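Local coordinates for putative sugar binding protein (Bacteroides vulgatus ATCC 8482, PDB 3KEZ) that probably binds sugars at the bacterial outer membrane as a calcium-containing member of the SusD family of nutrient-binding proteins, at residues 16-27 with 94-104; 354-362 with 374-384. All coordinates share one frame; numbering follows the deposited sequence.

Interaction 1: 16-27 with 94-104; sequences SINVLSDIEFTL and LILMNVDKLSI
Ile95 and Ile23 meet through their CG2 methyls, 3.7 Å apart, where the first turns of helix 20-34 pass the end of helix 80-96. Further along, the Ile95 CD1 methyl presses on Leu27 CG at 3.5 Å, while Ile95 CG1 lies against Thr26 CG2. Shortening Ile95 to an alanine removes CG1, CG2 and CD1, and is likely to leave Ile23 CG2 and Leu27 CG without their partner and a gap between the helices. Leu102 fills the other end of the contact: CD1 lies against Ile23 CG1 at 3.8 Å and also touches Ile17 CG2 and Leu20 CD2, whereas CD2 rests on the backbone at Asn18 O. The branch of Ile17 opposite its backbone N, CG2, is the one that reaches Asn98 CB at 3.8 Å, and CG1 is left beside Leu94 CG.

Polar groups act at the margin and behind this layer. Asn98 ND2 donates to Leu94 O (2.9 Å, 169°), with the acceptor close to the amide plane, and this fixes the amide's rotation. Its OD1 then accepts from two waters, one also accepting a hydrogen bond from Ile17 N and the other donating to Ile17 O. Asp22 OD2 receives Asn18 N and Val19 N from opposite faces of its carboxylate, fastening the turn before the helix. With no direct hydrogen bond between the segments, the join rests on interlocked aliphatic branches and water bridges at one edge.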
loop_
_atom_site.group_PDB
_atom_site.type_symbol
_atom_site.label_atom_id
_atom_site.label_comp_id
_atom_site.label_asym_id
_atom_site.label_seq_id
_atom_site.Cartn_x
_atom_site.Cartn_y
_atom_site.Cartn_z
ATOM N N SER A 16 -14.656 -4.167 27.743
ATOM C CA SER A 16 -13.248 -3.811 27.574
ATOM C C SER A 16 -12.954 -2.315 27.430
ATOM O O SER A 16 -11.805 -1.926 27.571
ATOM C CB SER A 16 -12.658 -4.572 26.407
ATOM O OG SER A 16 -13.309 -4.207 25.229
ATOM N N ILE A 17 -13.950 -1.477 27.145
ATOM C CA ILE A 17 -13.695 -0.044 27.002
ATOM C C ILE A 17 -14.500 0.693 28.073
ATOM O O ILE A 17 -15.725 0.638 28.089
ATOM C CB ILE A 17 -14.058 0.463 25.579
ATOM C CG1 ILE A 17 -13.386 -0.394 24.498
ATOM C CG2 ILE A 17 -13.700 1.954 25.391
ATOM C CD1 ILE A 17 -11.927 -0.212 24.341
ATOM N N ASN A 18 -13.785 1.322 28.999
ATOM C CA ASN A 18 -14.361 2.125 30.041
ATOM C C ASN A 18 -13.819 3.557 30.065
ATOM O O ASN A 18 -14.528 4.468 30.456
ATOM C CB ASN A 18 -14.072 1.458 31.379
ATOM C CG ASN A 18 -14.854 0.173 31.560
ATOM O OD1 ASN A 18 -14.292 -0.857 31.913
ATOM N ND2 ASN A 18 -16.161 0.233 31.326
ATOM N N VAL A 19 -12.559 3.745 29.683
ATOM C CA VAL A 19 -11.905 5.054 29.725
ATOM C C VAL A 19 -11.115 5.226 28.434
ATOM O O VAL A 19 -10.884 4.258 27.706
ATOM C CB VAL A 19 -10.961 5.146 30.948
ATOM C CG1 VAL A 19 -11.749 5.088 32.233
ATOM C CG2 VAL A 19 -9.956 3.987 30.949
ATOM N N LEU A 20 -10.699 6.452 28.139
ATOM C CA LEU A 20 -9.993 6.729 26.886
ATOM C C LEU A 20 -8.758 5.868 26.674
ATOM O O LEU A 20 -8.465 5.444 25.553
ATOM C CB LEU A 20 -9.580 8.204 26.788
ATOM C CG LEU A 20 -10.427 9.160 25.939
ATOM C CD1 LEU A 20 -9.590 10.366 25.627
ATOM C CD2 LEU A 20 -10.917 8.516 24.638
ATOM N N SER A 21 -8.017 5.637 27.745
ATOM C CA SER A 21 -6.769 4.921 27.628
ATOM C C SER A 21 -6.997 3.478 27.144
ATOM O O SER A 21 -6.076 2.845 26.608
ATOM C CB SER A 21 -6.074 4.937 28.986
ATOM O OG SER A 21 -6.884 4.324 29.957
ATOM N N ASP A 22 -8.215 2.968 27.321
ATOM C CA ASP A 22 -8.576 1.677 26.736
ATOM C C ASP A 22 -8.617 1.747 25.206
ATOM O O ASP A 22 -8.304 0.748 24.510
ATOM C CB ASP A 22 -9.911 1.162 27.288
ATOM C CG ASP A 22 -9.878 0.925 28.798
ATOM O OD1 ASP A 22 -8.859 0.382 29.311
ATOM O OD2 ASP A 22 -10.889 1.268 29.463
ATOM N N ILE A 23 -9.027 2.904 24.682
ATOM C CA ILE A 23 -9.030 3.112 23.247
ATOM C C ILE A 23 -7.588 3.127 22.783
ATOM O O ILE A 23 -7.267 2.499 21.789
ATOM C CB ILE A 23 -9.670 4.427 22.790
ATOM C CG1 ILE A 23 -11.123 4.528 23.292
ATOM C CG2 ILE A 23 -9.573 4.509 21.233
ATOM C CD1 ILE A 23 -12.003 3.446 22.743
ATOM N N GLU A 24 -6.719 3.817 23.526
ATOM C CA GLU A 24 -5.307 3.909 23.158
ATOM C C GLU A 24 -4.674 2.515 23.179
ATOM O O GLU A 24 -3.902 2.161 22.299
ATOM C CB GLU A 24 -4.546 4.864 24.082
ATOM C CG GLU A 24 -3.204 5.260 23.513
ATOM N N PHE A 25 -5.035 1.724 24.179
ATOM C CA PHE A 25 -4.581 0.339 24.288
ATOM C C PHE A 25 -5.043 -0.503 23.115
ATOM O O PHE A 25 -4.275 -1.290 22.553
ATOM C CB PHE A 25 -5.122 -0.281 25.586
ATOM C CG PHE A 25 -4.747 -1.725 25.751
ATOM C CD1 PHE A 25 -3.497 -2.077 26.250
ATOM C CD2 PHE A 25 -5.627 -2.731 25.385
ATOM C CE1 PHE A 25 -3.145 -3.400 26.401
ATOM C CE2 PHE A 25 -5.273 -4.060 25.511
ATOM C CZ PHE A 25 -4.026 -4.392 26.028
ATOM N N THR A 26 -6.296 -0.325 22.720
ATOM C CA THR A 26 -6.822 -1.062 21.593
ATOM C C THR A 26 -6.075 -0.645 20.316
ATOM O O THR A 26 -5.712 -1.513 19.533
ATOM C CB THR A 26 -8.344 -0.884 21.446
ATOM O OG1 THR A 26 -8.977 -1.204 22.692
ATOM C CG2 THR A 26 -8.919 -1.803 20.348
ATOM N N LEU A 27 -5.811 0.659 20.127
ATOM C CA LEU A 27 -5.079 1.112 18.921
ATOM C C LEU A 27 -3.663 0.526 18.898
ATOM O O LEU A 27 -3.197 0.088 17.861
ATOM C CB LEU A 27 -5.041 2.646 18.743
ATOM C CG LEU A 27 -6.257 3.241 18.025
ATOM C CD1 LEU A 27 -6.370 4.806 18.234
ATOM C CD2 LEU A 27 -6.281 2.775 16.525
ATOM N N LEU A 94 -14.551 -2.306 17.665
ATOM C CA LEU A 94 -14.565 -2.198 19.126
ATOM C C LEU A 94 -14.407 -0.747 19.546
ATOM O O LEU A 94 -15.187 -0.247 20.381
ATOM C CB LEU A 94 -13.470 -3.057 19.765
ATOM C CG LEU A 94 -13.387 -3.021 21.298
ATOM C CD1 LEU A 94 -14.682 -3.540 21.960
ATOM C CD2 LEU A 94 -12.179 -3.805 21.788
ATOM N N ILE A 95 -13.428 -0.060 18.968
ATOM C CA ILE A 95 -13.210 1.339 19.294
ATOM C C ILE A 95 -14.430 2.163 18.890
ATOM O O ILE A 95 -14.941 2.976 19.670
ATOM C CB ILE A 95 -11.956 1.929 18.588
ATOM C CG1 ILE A 95 -10.698 1.455 19.287
ATOM C CG2 ILE A 95 -11.992 3.499 18.573
ATOM C CD1 ILE A 95 -9.385 1.638 18.442
ATOM N N LEU A 96 -14.882 1.963 17.660
ATOM C CA LEU A 96 -15.868 2.877 17.065
ATOM C C LEU A 96 -17.232 2.744 17.739
ATOM O O LEU A 96 -17.941 3.735 17.862
ATOM C CB LEU A 96 -15.932 2.706 15.537
ATOM C CG LEU A 96 -14.653 3.228 14.878
ATOM C CD1 LEU A 96 -14.580 2.867 13.406
ATOM C CD2 LEU A 96 -14.514 4.786 15.155
HETATM N N MSE A 97 -17.560 1.543 18.233
HETATM C CA MSE A 97 -18.817 1.333 18.913
HETATM C C MSE A 97 -18.810 1.906 20.339
HETATM O O MSE A 97 -19.861 1.993 20.988
HETATM C CB MSE A 97 -19.145 -0.169 18.970
HETATM C CG MSE A 97 -19.429 -0.827 17.632
HETATM SE SE MSE A 97 -19.549 -2.753 17.881
HETATM C CE MSE A 97 -21.309 -2.834 18.591
ATOM N N ASN A 98 -17.650 2.313 20.827
ATOM C CA ASN A 98 -17.522 2.711 22.224
ATOM C C ASN A 98 -17.032 4.122 22.436
ATOM O O ASN A 98 -17.451 4.785 23.384
ATOM C CB ASN A 98 -16.625 1.707 22.961
ATOM C CG ASN A 98 -17.357 0.440 23.285
ATOM O OD1 ASN A 98 -18.083 0.369 24.277
ATOM N ND2 ASN A 98 -17.216 -0.560 22.431
ATOM N N VAL A 99 -16.199 4.604 21.522
ATOM C CA VAL A 99 -15.492 5.838 21.744
ATOM C C VAL A 99 -16.410 7.028 21.977
ATOM O O VAL A 99 -16.071 7.910 22.766
ATOM C CB VAL A 99 -14.476 6.173 20.596
ATOM C CG1 VAL A 99 -15.200 6.401 19.287
ATOM C CG2 VAL A 99 -13.656 7.375 20.984
ATOM N N ASP A 100 -17.547 7.082 21.294
ATOM C CA ASP A 100 -18.449 8.240 21.434
ATOM C C ASP A 100 -19.296 8.181 22.714
ATOM O O ASP A 100 -19.896 9.159 23.095
ATOM C CB ASP A 100 -19.363 8.364 20.212
ATOM C CG ASP A 100 -18.597 8.707 18.939
ATOM O OD1 ASP A 100 -17.559 9.399 19.024
ATOM O OD2 ASP A 100 -19.058 8.304 17.851
ATOM N N LYS A 101 -19.315 7.037 23.375
ATOM C CA LYS A 101 -20.061 6.874 24.604
ATOM C C LYS A 101 -19.260 7.334 25.805
ATOM O O LYS A 101 -19.840 7.572 26.861
ATOM C CB LYS A 101 -20.449 5.420 24.791
ATOM C CG LYS A 101 -21.339 4.871 23.664
ATOM C CD LYS A 101 -21.528 3.362 23.785
ATOM C CE LYS A 101 -22.580 2.854 22.816
ATOM N NZ LYS A 101 -23.241 1.612 23.326
ATOM N N LEU A 102 -17.941 7.451 25.657
ATOM C CA LEU A 102 -17.075 7.767 26.789
ATOM C C LEU A 102 -17.266 9.233 27.138
ATOM O O LEU A 102 -17.155 10.070 26.276
ATOM C CB LEU A 102 -15.602 7.478 26.444
ATOM C CG LEU A 102 -15.179 6.030 26.171
ATOM C CD1 LEU A 102 -13.679 5.911 25.752
ATOM C CD2 LEU A 102 -15.475 5.190 27.413
ATOM N N SER A 103 -17.596 9.559 28.374
ATOM C CA SER A 103 -17.594 10.972 28.754
ATOM C C SER A 103 -16.146 11.405 29.060
ATOM O O SER A 103 -15.394 10.709 29.732
ATOM C CB SER A 103 -18.568 11.293 29.895
ATOM O OG SER A 103 -18.106 10.817 31.129
ATOM N N ILE A 104 -15.760 12.538 28.497
ATOM C CA ILE A 104 -14.394 13.016 28.556
ATOM C C ILE A 104 -14.432 14.494 28.940
ATOM O O ILE A 104 -15.506 15.103 28.964
ATOM C CB ILE A 104 -13.671 12.813 27.183
ATOM C CG1 ILE A 104 -14.333 13.633 26.082
ATOM C CG2 ILE A 104 -13.681 11.319 26.781
ATOM C CD1 ILE A 104 -13.604 13.536 24.760
HETATM O O HOH W 1 -16.794 -1.585 26.318
HETATM O O HOH W 2 -18.117 2.027 26.982
#

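Interaction 2: 354-362 with 374-384; sequences NAKAVKYLN and VEGKTLTLENV. With EDO (1,2-ethanediol), chain F.
Helix 354-368 is flanked by an extended return of the chain, which makes a type II beta turn from Val374 to Lys377 and then enters helix 381-392; the backbones come nearest at Asn362 and Val374, with CA atoms 6.0 Å apart. Two asparagines two turns apart grip this return. Asn354 uses both ends of its amide: ND2 donates to Lys377 O (2.9 Å) on a lone pair, and OD1 accepts from Leu379 N (2.9 Å, 161°). A water bridges the same OD1 to Leu379 O. CG of Asn354 stands anti to the backbone N (chi1 -168°), carrying the amide across to this strand-like backbone. Asn362 OD1 takes Val374 N from above its carbonyl plane.

Between the asparagines, Leu379 CD1 enters the helix surface, meeting Leu361 CD2 at 3.7 Å and Ala357 CB at 3.9 Å. Val358 CG1 lies over Glu375 CA at 3.8 Å. A 1,2-ethanediol, probably from crystallisation, accepts from Gly376 N at the turn. Thr380 and Asn383 form a capping box at the start of the second helix. The arrangement is a helix-loop-helix connection in the SusD family region, its loop folded back along the first helix.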
loop_
_atom_site.group_PDB
_atom_site.type_symbol
_atom_site.label_atom_id
_atom_site.label_comp_id
_atom_site.label_asym_id
_atom_site.label_seq_id
_atom_site.Cartn_x
_atom_site.Cartn_y
_atom_site.Cartn_z
ATOM N N ASN A 354 -3.969 19.839 -17.848
ATOM C CA ASN A 354 -2.601 19.491 -18.151
ATOM C C ASN A 354 -1.596 20.296 -17.351
ATOM O O ASN A 354 -0.582 19.743 -16.905
ATOM C CB ASN A 354 -2.308 19.644 -19.627
ATOM C CG ASN A 354 -0.995 19.008 -19.991
ATOM O OD1 ASN A 354 -0.779 17.810 -19.752
ATOM N ND2 ASN A 354 -0.089 19.808 -20.514
ATOM N N ALA A 355 -1.890 21.575 -17.158
ATOM C CA ALA A 355 -1.021 22.493 -16.399
ATOM C C ALA A 355 -0.708 21.959 -15.024
ATOM O O ALA A 355 0.442 21.974 -14.574
ATOM C CB ALA A 355 -1.644 23.900 -16.300
ATOM N N LYS A 356 -1.758 21.482 -14.380
ATOM C CA LYS A 356 -1.693 20.936 -13.043
ATOM C C LYS A 356 -0.998 19.588 -13.047
ATOM O O LYS A 356 -0.212 19.319 -12.159
ATOM C CB LYS A 356 -3.110 20.794 -12.458
ATOM C CG LYS A 356 -3.131 20.729 -10.948
ATOM C CD LYS A 356 -4.564 20.700 -10.344
ATOM C CE LYS A 356 -5.165 22.075 -10.229
ATOM N NZ LYS A 356 -6.293 22.102 -9.222
ATOM N N ALA A 357 -1.264 18.751 -14.057
ATOM C CA ALA A 357 -0.567 17.474 -14.163
ATOM C C ALA A 357 0.933 17.680 -14.291
ATOM O O ALA A 357 1.698 17.003 -13.597
ATOM C CB ALA A 357 -1.076 16.661 -15.321
ATOM N N VAL A 358 1.339 18.580 -15.182
ATOM C CA VAL A 358 2.742 18.932 -15.352
ATOM C C VAL A 358 3.345 19.468 -14.033
ATOM O O VAL A 358 4.436 19.042 -13.666
ATOM C CB VAL A 358 2.945 19.930 -16.486
ATOM C CG1 VAL A 358 4.340 20.617 -16.437
ATOM C CG2 VAL A 358 2.713 19.247 -17.837
ATOM N N LYS A 359 2.622 20.337 -13.317
ATOM C CA LYS A 359 3.100 20.879 -12.039
ATOM C C LYS A 359 3.460 19.747 -11.077
ATOM O O LYS A 359 4.598 19.640 -10.588
ATOM C CB LYS A 359 2.037 21.782 -11.424
ATOM C CG LYS A 359 2.488 22.505 -10.120
ATOM C CD LYS A 359 1.281 23.089 -9.361
ATOM C CE LYS A 359 1.452 23.005 -7.809
ATOM N NZ LYS A 359 0.325 23.705 -7.071
ATOM N N TYR A 360 2.507 18.853 -10.835
ATOM C CA TYR A 360 2.720 17.808 -9.826
ATOM C C TYR A 360 3.704 16.753 -10.308
ATOM O O TYR A 360 4.601 16.317 -9.559
ATOM C CB TYR A 360 1.388 17.211 -9.379
ATOM C CG TYR A 360 0.582 18.193 -8.550
ATOM C CD1 TYR A 360 0.996 18.517 -7.253
ATOM C CD2 TYR A 360 -0.592 18.775 -9.018
ATOM C CE1 TYR A 360 0.286 19.377 -6.468
ATOM C CE2 TYR A 360 -1.318 19.681 -8.209
ATOM C CZ TYR A 360 -0.857 19.969 -6.943
ATOM O OH TYR A 360 -1.523 20.818 -6.083
ATOM N N LEU A 361 3.613 16.381 -11.576
ATOM C CA LEU A 361 4.497 15.360 -12.058
ATOM C C LEU A 361 5.930 15.851 -12.091
ATOM O O LEU A 361 6.839 15.080 -11.808
ATOM C CB LEU A 361 4.060 14.838 -13.413
ATOM C CG LEU A 361 4.637 13.471 -13.672
ATOM C CD1 LEU A 361 3.955 12.441 -12.756
ATOM C CD2 LEU A 361 4.471 13.116 -15.125
ATOM N N ASN A 362 6.114 17.147 -12.388
ATOM C CA ASN A 362 7.440 17.704 -12.534
ATOM C C ASN A 362 8.207 17.661 -11.207
ATOM O O ASN A 362 9.411 17.462 -11.208
ATOM C CB ASN A 362 7.415 19.125 -13.129
ATOM C CG ASN A 362 8.376 19.290 -14.287
ATOM O OD1 ASN A 362 8.973 18.324 -14.773
ATOM N ND2 ASN A 362 8.534 20.527 -14.741
ATOM N N VAL A 374 9.010 17.689 -17.653
ATOM C CA VAL A 374 7.880 17.361 -18.493
ATOM C C VAL A 374 7.097 18.634 -18.922
ATOM O O VAL A 374 5.995 18.534 -19.464
ATOM C CB VAL A 374 6.947 16.312 -17.848
ATOM C CG1 VAL A 374 7.616 14.925 -17.767
ATOM C CG2 VAL A 374 6.453 16.734 -16.491
ATOM N N GLU A 375 7.655 19.812 -18.681
ATOM C CA GLU A 375 7.037 21.057 -19.134
ATOM C C GLU A 375 6.944 21.017 -20.649
ATOM O O GLU A 375 7.826 20.496 -21.308
ATOM C CB GLU A 375 7.828 22.277 -18.650
ATOM C CG GLU A 375 7.111 23.597 -18.864
ATOM C CD GLU A 375 7.700 24.741 -18.017
ATOM O OE1 GLU A 375 8.444 24.467 -17.044
ATOM O OE2 GLU A 375 7.348 25.898 -18.292
ATOM N N GLY A 376 5.848 21.532 -21.193
ATOM C CA GLY A 376 5.574 21.471 -22.632
ATOM C C GLY A 376 4.998 20.156 -23.175
ATOM O O GLY A 376 4.779 20.026 -24.373
ATOM N N LYS A 377 4.778 19.173 -22.319
ATOM C CA LYS A 377 4.221 17.891 -22.753
ATOM C C LYS A 377 2.727 17.909 -22.475
ATOM O O LYS A 377 2.268 18.546 -21.520
ATOM C CB LYS A 377 4.825 16.716 -21.978
ATOM C CG LYS A 377 6.363 16.669 -21.979
ATOM C CD LYS A 377 6.899 16.194 -23.271
ATOM C CE LYS A 377 8.424 15.990 -23.248
ATOM N NZ LYS A 377 8.851 15.900 -24.641
ATOM N N THR A 378 1.975 17.222 -23.324
ATOM C CA THR A 378 0.590 16.906 -23.025
ATOM C C THR A 378 0.641 15.541 -22.401
ATOM O O THR A 378 0.917 14.542 -23.092
ATOM C CB THR A 378 -0.287 16.920 -24.260
ATOM O OG1 THR A 378 -0.299 18.261 -24.801
ATOM C CG2 THR A 378 -1.713 16.469 -23.887
ATOM N N LEU A 379 0.513 15.516 -21.078
ATOM C CA LEU A 379 0.705 14.292 -20.320
ATOM C C LEU A 379 -0.481 13.334 -20.476
ATOM O O LEU A 379 -1.638 13.759 -20.506
ATOM C CB LEU A 379 0.985 14.583 -18.841
ATOM C CG LEU A 379 2.330 15.245 -18.476
ATOM C CD1 LEU A 379 2.293 15.513 -16.991
ATOM C CD2 LEU A 379 3.492 14.379 -18.826
ATOM N N THR A 380 -0.146 12.044 -20.597
ATOM C CA THR A 380 -1.112 10.940 -20.694
ATOM C C THR A 380 -1.164 10.135 -19.364
ATOM O O THR A 380 -0.269 10.223 -18.514
ATOM C CB THR A 380 -0.708 9.996 -21.838
ATOM O OG1 THR A 380 0.468 9.295 -21.430
ATOM C CG2 THR A 380 -0.425 10.796 -23.139
ATOM N N LEU A 381 -2.208 9.344 -19.169
ATOM C CA LEU A 381 -2.221 8.444 -18.040
ATOM C C LEU A 381 -0.977 7.555 -18.038
ATOM O O LEU A 381 -0.347 7.344 -17.007
ATOM C CB LEU A 381 -3.491 7.584 -18.038
ATOM C CG LEU A 381 -3.584 6.514 -16.964
ATOM C CD1 LEU A 381 -3.555 7.147 -15.566
ATOM C CD2 LEU A 381 -4.822 5.637 -17.183
ATOM N N GLU A 382 -0.621 7.033 -19.194
ATOM C CA GLU A 382 0.528 6.143 -19.268
ATOM C C GLU A 382 1.827 6.836 -18.822
ATOM O O GLU A 382 2.663 6.209 -18.201
ATOM C CB GLU A 382 0.699 5.596 -20.679
ATOM C CG GLU A 382 1.939 4.750 -20.821
ATOM C CD GLU A 382 1.921 3.800 -22.005
ATOM O OE1 GLU A 382 1.033 3.881 -22.876
ATOM O OE2 GLU A 382 2.821 2.952 -22.061
ATOM N N ASN A 383 1.993 8.105 -19.199
ATOM C CA ASN A 383 3.139 8.925 -18.768
ATOM C C ASN A 383 3.197 8.971 -17.241
ATOM O O ASN A 383 4.258 8.801 -16.642
ATOM C CB ASN A 383 3.020 10.391 -19.231
ATOM C CG ASN A 383 3.168 10.603 -20.737
ATOM O OD1 ASN A 383 2.808 11.679 -21.214
ATOM N ND2 ASN A 383 3.742 9.664 -21.472
ATOM N N VAL A 384 2.039 9.213 -16.617
ATOM C CA VAL A 384 1.967 9.305 -15.177
ATOM C C VAL A 384 2.262 7.967 -14.490
ATOM O O VAL A 384 3.072 7.907 -13.546
ATOM C CB VAL A 384 0.650 9.928 -14.681
ATOM C CG1 VAL A 384 0.586 9.862 -13.168
ATOM C CG2 VAL A 384 0.532 11.381 -15.144
HETATM C C1 EDO F . 1.605 22.742 -19.031
HETATM O O1 EDO F . 1.778 23.980 -18.314
HETATM C C2 EDO F . 2.597 22.668 -20.182
HETATM O O2 EDO F . 3.934 22.902 -19.679
HETATM O O HOH W 3 -2.699 15.935 -19.284
#

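In the fold
From the N terminus, the chain enters interaction 1 just before helix 20-34 and returns to it 67 residues later at the end of helix 80-96, closing a long excursion, half of it helical. The second segment then leads on to helix 109-134, whose Tyr111 and Leu115 also touch side chains of 16-27. Interaction 2 opens much later and closes a short loop, with 354-362 meeting 374-384 after only 12 residues; it joins neighbouring helices 354-368 and 381-392. The two contacts follow in series, neither nested nor crossed. They lie on opposite sides of the chain's centre, their centres about 46 Å apart, and each ties helices within a different family region.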